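Local coordinates for chlorella virus DNA ligase-adenylate (PDB 1FVI), which probably seals nicks in duplex DNA as an ATP-dependent ligase, and is captured here as the covalent enzyme-adenylate intermediate, at residues 56-61 against 126-131. The protein carries 1 engineered substitution. Numbering follows the deposited sequence.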
loop_
_atom_site.group_PDB
_atom_site.type_symbol
_atom_site.label_atom_id
_atom_site.label_comp_id
_atom_site.label_asym_id
_atom_site.label_seq_id
_atom_site.Cartn_x
_atom_site.Cartn_y
_atom_site.Cartn_z
ATOM N N THR A 56 17.259 -6.861 -10.478
ATOM C CA THR A 56 17.648 -8.229 -10.844
ATOM C C THR A 56 18.864 -8.680 -10.027
ATOM O O THR A 56 18.978 -9.852 -9.673
ATOM C CB THR A 56 17.946 -8.405 -12.358
ATOM O OG1 THR A 56 19.069 -7.603 -12.730
ATOM C CG2 THR A 56 16.762 -8.013 -13.187
ATOM N N GLU A 57 19.754 -7.742 -9.715
ATOM C CA GLU A 57 20.945 -8.034 -8.917
ATOM C C GLU A 57 20.546 -8.274 -7.453
ATOM O O GLU A 57 21.084 -9.171 -6.789
ATOM C CB GLU A 57 21.959 -6.872 -8.988
ATOM C CG GLU A 57 22.672 -6.731 -10.338
ATOM C CD GLU A 57 23.483 -5.428 -10.496
ATOM O OE1 GLU A 57 23.586 -4.628 -9.532
ATOM O OE2 GLU A 57 24.015 -5.202 -11.608
ATOM N N LEU A 58 19.564 -7.501 -6.982
ATOM C CA LEU A 58 19.083 -7.579 -5.604
ATOM C C LEU A 58 18.124 -8.717 -5.276
ATOM O O LEU A 58 18.262 -9.384 -4.254
ATOM C CB LEU A 58 18.409 -6.253 -5.220
ATOM C CG LEU A 58 19.079 -5.249 -4.276
ATOM C CD1 LEU A 58 20.561 -5.146 -4.514
ATOM C CD2 LEU A 58 18.429 -3.912 -4.477
ATOM N N LEU A 59 17.159 -8.953 -6.147
ATOM C CA LEU A 59 16.150 -9.961 -5.865
ATOM C C LEU A 59 16.426 -11.371 -6.345
ATOM O O LEU A 59 17.050 -11.568 -7.393
ATOM C CB LEU A 59 14.804 -9.511 -6.439
ATOM C CG LEU A 59 14.168 -8.200 -5.964
ATOM C CD1 LEU A 59 13.018 -7.857 -6.907
ATOM C CD2 LEU A 59 13.676 -8.339 -4.522
ATOM N N PRO A 60 15.975 -12.377 -5.565
ATOM C CA PRO A 60 16.172 -13.772 -5.950
ATOM C C PRO A 60 15.149 -14.102 -7.018
ATOM O O PRO A 60 14.091 -13.467 -7.099
ATOM C CB PRO A 60 15.888 -14.530 -4.654
ATOM C CG PRO A 60 14.879 -13.666 -3.992
ATOM C CD PRO A 60 15.466 -12.299 -4.184
ATOM N N GLU A 61 15.501 -15.049 -7.877
ATOM C CA GLU A 61 14.631 -15.499 -8.954
ATOM C C GLU A 61 13.271 -15.928 -8.360
ATOM O O GLU A 61 13.222 -16.617 -7.339
ATOM C CB GLU A 61 15.325 -16.673 -9.663
ATOM C CG GLU A 61 14.489 -17.383 -10.709
ATOM C CD GLU A 61 14.311 -16.594 -11.992
ATOM O OE1 GLU A 61 14.944 -15.525 -12.147
ATOM O OE2 GLU A 61 13.538 -17.069 -12.855
ATOM N N LEU A 126 18.312 -4.827 2.176
ATOM C CA LEU A 126 17.386 -3.833 2.673
ATOM C C LEU A 126 18.132 -2.505 2.829
ATOM O O LEU A 126 17.520 -1.455 2.981
ATOM C CB LEU A 126 16.814 -4.289 4.021
ATOM C CG LEU A 126 16.122 -5.667 4.106
ATOM C CD1 LEU A 126 15.630 -5.903 5.525
ATOM C CD2 LEU A 126 14.968 -5.795 3.115
ATOM N N GLU A 127 19.453 -2.556 2.699
ATOM C CA GLU A 127 20.311 -1.382 2.861
ATOM C C GLU A 127 20.764 -0.685 1.581
ATOM O O GLU A 127 21.653 0.153 1.642
ATOM C CB GLU A 127 21.581 -1.762 3.636
ATOM C CG GLU A 127 21.390 -2.486 4.955
ATOM C CD GLU A 127 22.691 -3.090 5.460
ATOM O OE1 GLU A 127 22.703 -3.657 6.576
ATOM O OE2 GLU A 127 23.707 -3.010 4.736
ATOM N N HIS A 128 20.202 -1.023 0.428
ATOM C CA HIS A 128 20.644 -0.369 -0.800
ATOM C C HIS A 128 20.432 1.148 -0.771
ATOM O O HIS A 128 19.511 1.657 -0.126
ATOM C CB HIS A 128 19.993 -0.979 -2.030
ATOM C CG HIS A 128 20.608 -0.524 -3.314
ATOM N ND1 HIS A 128 21.496 -1.298 -4.031
ATOM C CD2 HIS A 128 20.456 0.620 -4.019
ATOM C CE1 HIS A 128 21.860 -0.652 -5.126
ATOM N NE2 HIS A 128 21.241 0.516 -5.141
ATOM N N ALA A 129 21.316 1.866 -1.451
ATOM C CA ALA A 129 21.258 3.318 -1.478
ATOM C C ALA A 129 20.071 3.880 -2.267
ATOM O O ALA A 129 19.208 4.571 -1.708
ATOM C CB ALA A 129 22.577 3.877 -2.017
ATOM N N GLN A 130 20.034 3.574 -3.557
ATOM C CA GLN A 130 18.979 4.052 -4.439
ATOM C C GLN A 130 17.660 3.268 -4.374
ATOM O O GLN A 130 16.589 3.862 -4.463
ATOM C CB GLN A 130 19.497 4.063 -5.879
ATOM C CG GLN A 130 18.515 4.594 -6.891
ATOM C CD GLN A 130 19.032 4.488 -8.293
ATOM O OE1 GLN A 130 20.142 4.017 -8.525
ATOM N NE2 GLN A 130 18.222 4.901 -9.252
ATOM N N VAL A 131 17.758 1.939 -4.273
ATOM C CA VAL A 131 16.599 1.037 -4.229
ATOM C C VAL A 131 16.193 0.608 -2.814
ATOM O O VAL A 131 16.967 -0.026 -2.095
ATOM C CB VAL A 131 16.864 -0.262 -5.031
ATOM C CG1 VAL A 131 15.564 -0.995 -5.281
ATOM C CG2 VAL A 131 17.567 0.040 -6.321
#
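Leu58 sets CD1 and CD2 against His128, and CD2 also against Val131, joining the last turn of helix 49-58 to the loop before strand 131-135 and to the first residue of that strand. Both segments belong to the nucleotidyltransferase domain of this ATP-dependent ligase, where strand 131-135 forms one border of a mixed five-stranded sheet; the AMP pocket lies elsewhere. Both methyls meet the imidazole: CD1 reaches it obliquely, 4.0 Å from His128 ND1, and CD2 lies 4.1 Å from the same nitrogen. CD2 alone also reaches the valine, packing 4.0 Å from Val131 CB and 4.1 Å from His128 CB. The side chains of Leu58 and Val131 slide by each other in opposite directions. The chi1 of Leu58, -106°, lies well away from a staggered value and is combined with a chi2 of 39°, which turns the fork of the side chain toward the loop. His128 holds CG anti to its backbone nitrogen (chi1 -169°), which places the imidazole beside the carbonyl carbon with ND1 nearest the Leu58 methyls; the ring edge meets Gln130 CA in plane. No hydrogen bond links the two segments, and the contact is small, burying 110 Å² in all. Leu54, one turn earlier on the helix, touches His128 and Val131 as well, and Ile125 and Ile133 add to the apolar surroundings of Leu58. Val131 CG1 is the slightly nearer of the two valine methyls, 4.2 Å from Leu58 CD2.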